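Local coordinates for outer membrane protein OMP121 (Bacteroides thetaiotaomicron, PDB 5FQ8) that probably imports nutrients across the outer membrane as a calcium-binding TonB-dependent receptor, with a plug domain inside a beta barrel, at residues 749-754 with 962-967; 764-769 with 793-798; 899-904 with 941-946. One frame throughout, in Å; residues are numbered along the deposited sequence.

Contact 1 (749-754 with 962-967)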
loop_
_atom_site.group_PDB
_atom_site.type_symbol
_atom_site.label_atom_id
_atom_site.label_comp_id
_atom_site.label_asym_id
_atom_site.label_seq_id
_atom_site.Cartn_x
_atom_site.Cartn_y
_atom_site.Cartn_z
ATOM N N GLY B 749 0.646 31.605 -1.052
ATOM C CA GLY B 749 0.708 32.788 -1.889
ATOM C C GLY B 749 -0.566 33.116 -2.627
ATOM O O GLY B 749 -0.522 33.797 -3.651
ATOM N N GLY B 750 -1.706 32.631 -2.143
ATOM C CA GLY B 750 -2.996 32.866 -2.759
ATOM C C GLY B 750 -4.010 33.272 -1.714
ATOM O O GLY B 750 -3.642 33.586 -0.580
ATOM N N THR B 751 -5.284 33.264 -2.078
ATOM C CA THR B 751 -6.321 33.727 -1.170
ATOM C C THR B 751 -6.416 32.821 0.049
ATOM O O THR B 751 -6.426 31.597 -0.073
ATOM C CB THR B 751 -7.657 33.772 -1.903
ATOM O OG1 THR B 751 -7.559 34.591 -3.077
ATOM C CG2 THR B 751 -8.703 34.306 -0.984
ATOM N N SER B 752 -6.495 33.417 1.231
ATOM C CA SER B 752 -6.456 32.637 2.459
ATOM C C SER B 752 -7.436 33.185 3.476
ATOM O O SER B 752 -7.591 34.398 3.613
ATOM C CB SER B 752 -5.060 32.630 3.066
ATOM O OG SER B 752 -4.084 32.719 2.058
ATOM N N MET B 753 -8.050 32.280 4.221
ATOM C CA MET B 753 -9.093 32.604 5.182
ATOM C C MET B 753 -8.555 32.396 6.589
ATOM O O MET B 753 -8.009 31.337 6.901
ATOM C CB MET B 753 -10.340 31.747 4.919
ATOM C CG MET B 753 -11.478 31.915 5.906
ATOM S SD MET B 753 -12.700 30.615 5.813
ATOM C CE MET B 753 -13.898 31.329 4.814
ATOM N N TYR B 754 -8.710 33.394 7.429
ATOM C CA TYR B 754 -8.002 33.444 8.697
ATOM C C TYR B 754 -8.976 33.468 9.856
ATOM O O TYR B 754 -10.183 33.452 9.677
ATOM C CB TYR B 754 -7.081 34.667 8.748
ATOM C CG TYR B 754 -5.928 34.562 7.791
ATOM C CD1 TYR B 754 -4.795 33.830 8.126
ATOM C CD2 TYR B 754 -5.979 35.157 6.539
ATOM C CE1 TYR B 754 -3.751 33.704 7.254
ATOM C CE2 TYR B 754 -4.929 35.041 5.663
ATOM C CZ TYR B 754 -3.819 34.310 6.027
ATOM O OH TYR B 754 -2.759 34.182 5.165
ATOM N N GLY B 962 -14.872 24.307 5.232
ATOM C CA GLY B 962 -15.609 24.349 3.989
ATOM C C GLY B 962 -16.017 25.751 3.584
ATOM O O GLY B 962 -16.227 26.027 2.397
ATOM N N ASN B 963 -16.118 26.657 4.550
ATOM C CA ASN B 963 -16.559 28.003 4.250
ATOM C C ASN B 963 -15.574 28.762 3.383
ATOM O O ASN B 963 -15.926 29.827 2.877
ATOM C CB ASN B 963 -16.813 28.767 5.544
ATOM C CG ASN B 963 -18.152 28.424 6.163
ATOM O OD1 ASN B 963 -19.145 28.285 5.468
ATOM N ND2 ASN B 963 -18.182 28.274 7.475
ATOM N N TYR B 964 -14.373 28.234 3.178
ATOM C CA TYR B 964 -13.381 28.937 2.385
ATOM C C TYR B 964 -13.856 29.139 0.960
ATOM O O TYR B 964 -13.549 30.164 0.338
ATOM C CB TYR B 964 -12.067 28.163 2.405
ATOM C CG TYR B 964 -11.049 28.647 1.417
ATOM C CD1 TYR B 964 -11.056 28.192 0.110
ATOM C CD2 TYR B 964 -10.083 29.552 1.793
ATOM C CE1 TYR B 964 -10.149 28.629 -0.790
ATOM C CE2 TYR B 964 -9.161 29.994 0.897
ATOM C CZ TYR B 964 -9.197 29.527 -0.394
ATOM O OH TYR B 964 -8.286 29.961 -1.312
ATOM N N GLY B 965 -14.561 28.174 0.411
ATOM C CA GLY B 965 -15.007 28.321 -0.948
ATOM C C GLY B 965 -15.178 26.986 -1.623
ATOM O O GLY B 965 -15.207 25.946 -0.985
ATOM N N GLU B 966 -15.317 27.070 -2.934
ATOM C CA GLU B 966 -15.566 25.932 -3.798
ATOM C C GLU B 966 -14.413 25.830 -4.774
ATOM O O GLU B 966 -13.981 26.841 -5.324
ATOM C CB GLU B 966 -16.877 26.104 -4.554
ATOM C CG GLU B 966 -16.811 25.687 -6.011
ATOM C CD GLU B 966 -16.525 26.848 -6.917
ATOM O OE1 GLU B 966 -16.647 27.976 -6.444
ATOM O OE2 GLU B 966 -16.171 26.645 -8.086
ATOM N N TYR B 967 -13.913 24.622 -4.997
ATOM C CA TYR B 967 -12.717 24.441 -5.804
ATOM C C TYR B 967 -13.065 23.652 -7.060
ATOM O O TYR B 967 -12.582 22.547 -7.275
ATOM C CB TYR B 967 -11.603 23.781 -4.995
ATOM C CG TYR B 967 -10.266 24.242 -5.486
ATOM C CD1 TYR B 967 -9.814 25.515 -5.204
ATOM C CD2 TYR B 967 -9.486 23.437 -6.296
ATOM C CE1 TYR B 967 -8.609 25.956 -5.675
ATOM C CE2 TYR B 967 -8.284 23.875 -6.771
ATOM C CZ TYR B 967 -7.856 25.140 -6.456
ATOM O OH TYR B 967 -6.664 25.600 -6.916
#
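Y964 points the edge of its ring at the backbone of 751-753, while M753 passes beside it, CB at ring atom CD2 and SD at Y964 CA. The phenol OH donates to T751 O at 2.8 Å, coming from above the carbonyl plane, 44° out of it, while T751 O itself lies in the plane of the ring. Farther down the same edge, Y964 CD2 packs against M753 CB at 3.8 Å, and S752 CA approaches CE2. With CG of Y964 anti to the backbone N (chi1 169°), the ring reaches out from the end of the 3-10 segment to strand 752-756. M753 answers in the reverse direction: its chain leaves the strand extended and bends at the thioether, placing SD 3.9 Å from Y964 CA and the CE methyl 3.9 Å from N963 CB. S752 OG donates to G750 O at 2.8 Å, within the approach to the strand. Y745 meets the Y964 ring edge-to-face, and F764 packs on both T751 and M753. This is buried side-chain packing between the small antiparallel sheet, which lies in the long loop between barrel strands 716-731 and 802-812, and the 3-10 turn before strand 965-966.

Contact 2 (764-769 with 793-798)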
loop_
_atom_site.group_PDB
_atom_site.type_symbol
_atom_site.label_atom_id
_atom_site.label_comp_id
_atom_site.label_asym_id
_atom_site.label_seq_id
_atom_site.Cartn_x
_atom_site.Cartn_y
_atom_site.Cartn_z
ATOM N N PHE B 764 -11.031 36.920 5.113
ATOM C CA PHE B 764 -10.290 36.642 3.889
ATOM C C PHE B 764 -9.264 37.728 3.628
ATOM O O PHE B 764 -9.545 38.910 3.821
ATOM C CB PHE B 764 -11.202 36.573 2.676
ATOM C CG PHE B 764 -11.876 35.270 2.492
ATOM C CD1 PHE B 764 -11.291 34.281 1.741
ATOM C CD2 PHE B 764 -13.112 35.046 3.043
ATOM C CE1 PHE B 764 -11.914 33.094 1.548
ATOM C CE2 PHE B 764 -13.749 33.876 2.847
ATOM C CZ PHE B 764 -13.147 32.885 2.095
ATOM N N LYS B 765 -8.082 37.314 3.175
ATOM C CA LYS B 765 -7.078 38.197 2.604
ATOM C C LYS B 765 -6.775 37.736 1.188
ATOM O O LYS B 765 -6.751 36.545 0.910
ATOM C CB LYS B 765 -5.810 38.203 3.434
ATOM C CG LYS B 765 -5.940 38.830 4.790
ATOM C CD LYS B 765 -4.617 38.856 5.482
ATOM C CE LYS B 765 -4.694 39.539 6.819
ATOM N NZ LYS B 765 -3.358 39.596 7.466
ATOM N N ALA B 766 -6.560 38.684 0.289
ATOM C CA ALA B 766 -6.303 38.348 -1.102
ATOM C C ALA B 766 -5.560 39.498 -1.758
ATOM O O ALA B 766 -5.571 40.621 -1.262
ATOM C CB ALA B 766 -7.605 38.040 -1.837
ATOM N N GLN B 767 -4.904 39.208 -2.876
ATOM C CA GLN B 767 -4.061 40.219 -3.506
ATOM C C GLN B 767 -4.920 41.251 -4.228
ATOM O O GLN B 767 -5.744 40.909 -5.076
ATOM C CB GLN B 767 -3.036 39.596 -4.457
ATOM C CG GLN B 767 -3.560 38.847 -5.647
ATOM C CD GLN B 767 -2.654 38.948 -6.852
ATOM O OE1 GLN B 767 -1.553 39.450 -6.760
ATOM N NE2 GLN B 767 -3.124 38.480 -7.990
ATOM N N VAL B 768 -4.730 42.513 -3.862
ATOM C CA VAL B 768 -5.361 43.651 -4.498
ATOM C C VAL B 768 -4.271 44.449 -5.187
ATOM O O VAL B 768 -3.086 44.268 -4.918
ATOM C CB VAL B 768 -6.129 44.517 -3.481
ATOM C CG1 VAL B 768 -5.161 45.199 -2.564
ATOM C CG2 VAL B 768 -7.058 45.523 -4.179
ATOM N N ALA B 769 -4.674 45.325 -6.098
ATOM C CA ALA B 769 -3.678 46.116 -6.795
ATOM C C ALA B 769 -3.299 47.350 -5.995
ATOM O O ALA B 769 -4.022 47.795 -5.106
ATOM C CB ALA B 769 -4.165 46.521 -8.174
ATOM N N GLY B 793 -4.814 42.445 0.908
ATOM C CA GLY B 793 -5.875 43.209 1.533
ATOM C C GLY B 793 -6.945 42.314 2.138
ATOM O O GLY B 793 -7.260 41.258 1.608
ATOM N N ILE B 794 -7.477 42.748 3.282
ATOM C CA ILE B 794 -8.665 42.119 3.839
ATOM C C ILE B 794 -9.808 42.295 2.860
ATOM O O ILE B 794 -9.980 43.371 2.281
ATOM C CB ILE B 794 -8.996 42.735 5.206
ATOM C CG1 ILE B 794 -7.871 42.465 6.186
ATOM C CG2 ILE B 794 -10.242 42.133 5.762
ATOM C CD1 ILE B 794 -8.209 42.823 7.588
ATOM N N CYS B 795 -10.583 41.236 2.642
ATOM C CA CYS B 795 -11.553 41.244 1.556
ATOM C C CYS B 795 -12.915 40.699 1.964
ATOM O O CYS B 795 -13.630 40.147 1.135
ATOM C CB CYS B 795 -11.023 40.463 0.363
ATOM S SG CYS B 795 -9.745 41.299 -0.511
ATOM N N GLY B 796 -13.306 40.877 3.210
ATOM C CA GLY B 796 -14.575 40.363 3.672
ATOM C C GLY B 796 -14.400 39.099 4.484
ATOM O O GLY B 796 -13.301 38.566 4.646
ATOM N N ASP B 797 -15.517 38.626 5.007
ATOM C CA ASP B 797 -15.544 37.474 5.886
ATOM C C ASP B 797 -16.427 36.389 5.281
ATOM O O ASP B 797 -16.953 36.523 4.177
ATOM C CB ASP B 797 -16.010 37.867 7.289
ATOM C CG ASP B 797 -17.341 38.573 7.292
ATOM O OD1 ASP B 797 -17.753 39.102 6.242
ATOM O OD2 ASP B 797 -17.976 38.610 8.360
ATOM N N MET B 798 -16.559 35.290 6.010
ATOM C CA MET B 798 -17.293 34.142 5.517
ATOM C C MET B 798 -18.779 34.240 5.792
ATOM O O MET B 798 -19.548 33.489 5.185
ATOM C CB MET B 798 -16.757 32.867 6.161
ATOM C CG MET B 798 -16.838 32.922 7.674
ATOM S SD MET B 798 -16.893 31.351 8.500
ATOM C CE MET B 798 -15.320 30.758 8.020
#
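F764 faces both C795 and G796 at one end of a short antiparallel pairing. F764 N donates to G796 O at 2.8 Å, nearly along the C=O axis, and F764 O accepts from C795 N, also at 2.8 Å, a beta-bulge-like arrangement of two residues opposite one. Two more bonds join A766 and G793 as a hydrogen-bonded pair, A766 N to G793 O at 3.0 Å and G793 N to A766 O at 2.9 Å. Between them K765 and I794 form the non-hydrogen-bonded pair. These four backbone bonds make the tight part, together with L899, which covers F764, A766 and C795; A766 CB to C795 SG, 4.1 Å, is ordinary packing. CG of F764, anti to the carbonyl carbon (chi1 -82°), carries the ring along 796-798, and G796 O lies at its edge, in plane. The other face is looser. K765 touches exposed I794 only near its base, CG to CG1 at 4.3 Å; its extended chain then leads away, and the lysine makes a cation-pi contact with Y754. At the far end V768 merely brushes G793. The pairing is that of an antiparallel sheet, with 793-794 its outermost strand within the chain, after 741-746, 752-756 and 763-766.

Contact 3 (899-904 with 941-946)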
loop_
_atom_site.group_PDB
_atom_site.type_symbol
_atom_site.label_atom_id
_atom_site.label_comp_id
_atom_site.label_asym_id
_atom_site.label_seq_id
_atom_site.Cartn_x
_atom_site.Cartn_y
_atom_site.Cartn_z
ATOM N N LEU B 899 -12.776 36.124 -4.936
ATOM C CA LEU B 899 -13.721 36.060 -3.836
ATOM C C LEU B 899 -15.073 36.548 -4.334
ATOM O O LEU B 899 -15.182 37.660 -4.862
ATOM C CB LEU B 899 -13.231 36.894 -2.665
ATOM C CG LEU B 899 -12.011 36.290 -2.000
ATOM C CD1 LEU B 899 -11.423 37.254 -1.037
ATOM C CD2 LEU B 899 -12.411 35.035 -1.290
ATOM N N VAL B 900 -16.095 35.709 -4.182
ATOM C CA VAL B 900 -17.403 35.914 -4.788
ATOM C C VAL B 900 -18.461 36.050 -3.703
ATOM O O VAL B 900 -18.382 35.397 -2.658
ATOM C CB VAL B 900 -17.720 34.751 -5.739
ATOM C CG1 VAL B 900 -19.174 34.729 -6.104
ATOM C CG2 VAL B 900 -16.862 34.878 -6.961
ATOM N N ASP B 901 -19.451 36.905 -3.960
ATOM C CA ASP B 901 -20.521 37.159 -3.005
ATOM C C ASP B 901 -21.326 35.893 -2.730
ATOM O O ASP B 901 -21.770 35.208 -3.650
ATOM C CB ASP B 901 -21.425 38.267 -3.550
ATOM C CG ASP B 901 -22.327 38.875 -2.496
ATOM O OD1 ASP B 901 -22.791 38.160 -1.589
ATOM O OD2 ASP B 901 -22.589 40.088 -2.592
ATOM N N LYS B 902 -21.537 35.613 -1.448
ATOM C CA LYS B 902 -22.209 34.421 -0.956
ATOM C C LYS B 902 -23.725 34.521 -1.042
ATOM O O LYS B 902 -24.407 33.511 -0.870
ATOM C CB LYS B 902 -21.791 34.184 0.497
ATOM C CG LYS B 902 -21.227 32.830 0.837
ATOM C CD LYS B 902 -20.729 32.815 2.273
ATOM C CE LYS B 902 -20.817 31.428 2.919
ATOM N NZ LYS B 902 -20.318 30.349 2.025
ATOM N N SER B 903 -24.252 35.700 -1.337
ATOM C CA SER B 903 -25.666 35.981 -1.161
ATOM C C SER B 903 -26.496 35.290 -2.225
ATOM O O SER B 903 -26.069 35.151 -3.373
ATOM C CB SER B 903 -25.898 37.488 -1.207
ATOM O OG SER B 903 -25.230 38.139 -0.144
ATOM N N TYR B 904 -27.688 34.841 -1.830
ATOM C CA TYR B 904 -28.629 34.270 -2.784
ATOM C C TYR B 904 -30.041 34.271 -2.210
ATOM O O TYR B 904 -30.242 34.312 -0.995
ATOM C CB TYR B 904 -28.223 32.847 -3.219
ATOM C CG TYR B 904 -28.206 31.769 -2.140
ATOM C CD1 TYR B 904 -29.380 31.153 -1.721
ATOM C CD2 TYR B 904 -27.006 31.335 -1.581
ATOM C CE1 TYR B 904 -29.361 30.171 -0.760
ATOM C CE2 TYR B 904 -26.981 30.355 -0.623
ATOM C CZ TYR B 904 -28.162 29.769 -0.215
ATOM O OH TYR B 904 -28.139 28.785 0.740
ATOM N N TRP B 941 -31.248 32.929 -7.266
ATOM C CA TRP B 941 -31.048 34.308 -7.687
ATOM C C TRP B 941 -29.849 34.862 -6.939
ATOM O O TRP B 941 -29.836 34.872 -5.706
ATOM C CB TRP B 941 -32.280 35.174 -7.402
ATOM C CG TRP B 941 -33.497 34.881 -8.217
ATOM C CD1 TRP B 941 -33.813 35.395 -9.438
ATOM C CD2 TRP B 941 -34.574 34.023 -7.855
ATOM N NE1 TRP B 941 -35.015 34.900 -9.862
ATOM C CE2 TRP B 941 -35.505 34.055 -8.903
ATOM C CE3 TRP B 941 -34.840 33.226 -6.744
ATOM C CZ2 TRP B 941 -36.682 33.317 -8.874
ATOM C CZ3 TRP B 941 -36.012 32.496 -6.718
ATOM C CH2 TRP B 941 -36.915 32.543 -7.776
ATOM N N THR B 942 -28.860 35.331 -7.680
ATOM C CA THR B 942 -27.656 35.899 -7.104
ATOM C C THR B 942 -27.501 37.341 -7.546
ATOM O O THR B 942 -28.047 37.740 -8.576
ATOM C CB THR B 942 -26.419 35.100 -7.525
ATOM O OG1 THR B 942 -26.379 34.993 -8.954
ATOM C CG2 THR B 942 -26.472 33.732 -6.910
ATOM N N PRO B 943 -26.775 38.153 -6.780
ATOM C CA PRO B 943 -26.493 39.521 -7.199
ATOM C C PRO B 943 -25.819 39.592 -8.556
ATOM O O PRO B 943 -25.193 38.644 -9.019
ATOM C CB PRO B 943 -25.560 40.030 -6.100
ATOM C CG PRO B 943 -25.990 39.300 -4.911
ATOM C CD PRO B 943 -26.380 37.930 -5.384
ATOM N N SER B 944 -25.954 40.759 -9.182
ATOM C CA SER B 944 -25.377 41.074 -10.483
ATOM C C SER B 944 -23.956 40.552 -10.667
ATOM O O SER B 944 -23.585 40.097 -11.753
ATOM C CB SER B 944 -25.391 42.587 -10.676
ATOM O OG SER B 944 -24.670 42.965 -11.827
ATOM N N SER B 945 -23.160 40.601 -9.602
ATOM C CA SER B 945 -21.730 40.378 -9.721
ATOM C C SER B 945 -21.356 38.910 -9.771
ATOM O O SER B 945 -20.216 38.582 -10.109
ATOM C CB SER B 945 -21.030 41.021 -8.547
ATOM O OG SER B 945 -21.519 40.468 -7.350
ATOM N N ASN B 946 -22.258 38.028 -9.419
ATOM C CA ASN B 946 -21.990 36.602 -9.397
ATOM C C ASN B 946 -22.835 35.989 -10.493
ATOM O O ASN B 946 -24.042 35.822 -10.337
ATOM C CB ASN B 946 -22.313 36.026 -8.029
ATOM C CG ASN B 946 -22.348 34.527 -8.017
ATOM O OD1 ASN B 946 -22.097 33.869 -9.013
ATOM N ND2 ASN B 946 -22.663 33.974 -6.868
HETATM O O HOH W 1 -22.308 41.363 -5.177
HETATM O O HOH W 2 -19.452 38.499 -5.988
#
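D901 OD1 is gripped twice by S903, by OG at 2.8 Å and by the backbone N at 2.9 Å. Both donors come from the same face of the carboxylate plane, OG on the syn side and N on the anti side; the N-H bond makes an Asx turn. S903 OG also accepts from G826 N of the same chain, between strands 815-825 and 828-831. The second oxygen, OD2, receives a water at 2.9 Å that also meets S945 OG, and another water links S945 OG with D901 N. Opposing these is a type I turn, P943 to N946, closed by N946 N to P943 O and supplemented by T942 OG1 donating to N946 O at 2.8 Å; R190 is a further partner of that hydroxyl. The D901 side chain crosses that of P943 at about a right angle, as V900 does N946, with V900 CG1 3.7 Å from N946 ND2. P943 CD rests 3.4 Å from S903 O. With CG anti to the backbone N (chi1 167°), N946 reaches V900 while its OD1 accepts from F948 N and I949 N. Beyond P943, Y904 CA makes a CA-H...O contact with W941 O at 3.2 Å. Polar groups are thus satisfied within each segment, by water and by residues outside, and strand start and loop meet through van der Waals contacts, one CA-H...O contact and two bridging waters, without a direct conventional hydrogen bond.

The three contacts lie close together, in and beside the loops between barrel strands, with centres of contacts 1 and 2 about 10 Å apart and contact 3 about 17 and 16 Å from them. Contacts 1 and 2 share the four-stranded antiparallel sheet, through its adjacent strands 752-756 and 763-766, where S752 O probably accepts from K765 N. Contact 3 lies where strand 899-915 of the barrel meets the loop after strand 928-941. Along the chain, 764-798 comes first and 899-946 second, both within the span from 749 to 967. L899 packs on T751, F764 and C795, so the insert between strands 716-731 and 802-812 packs against the start of strand 899-915.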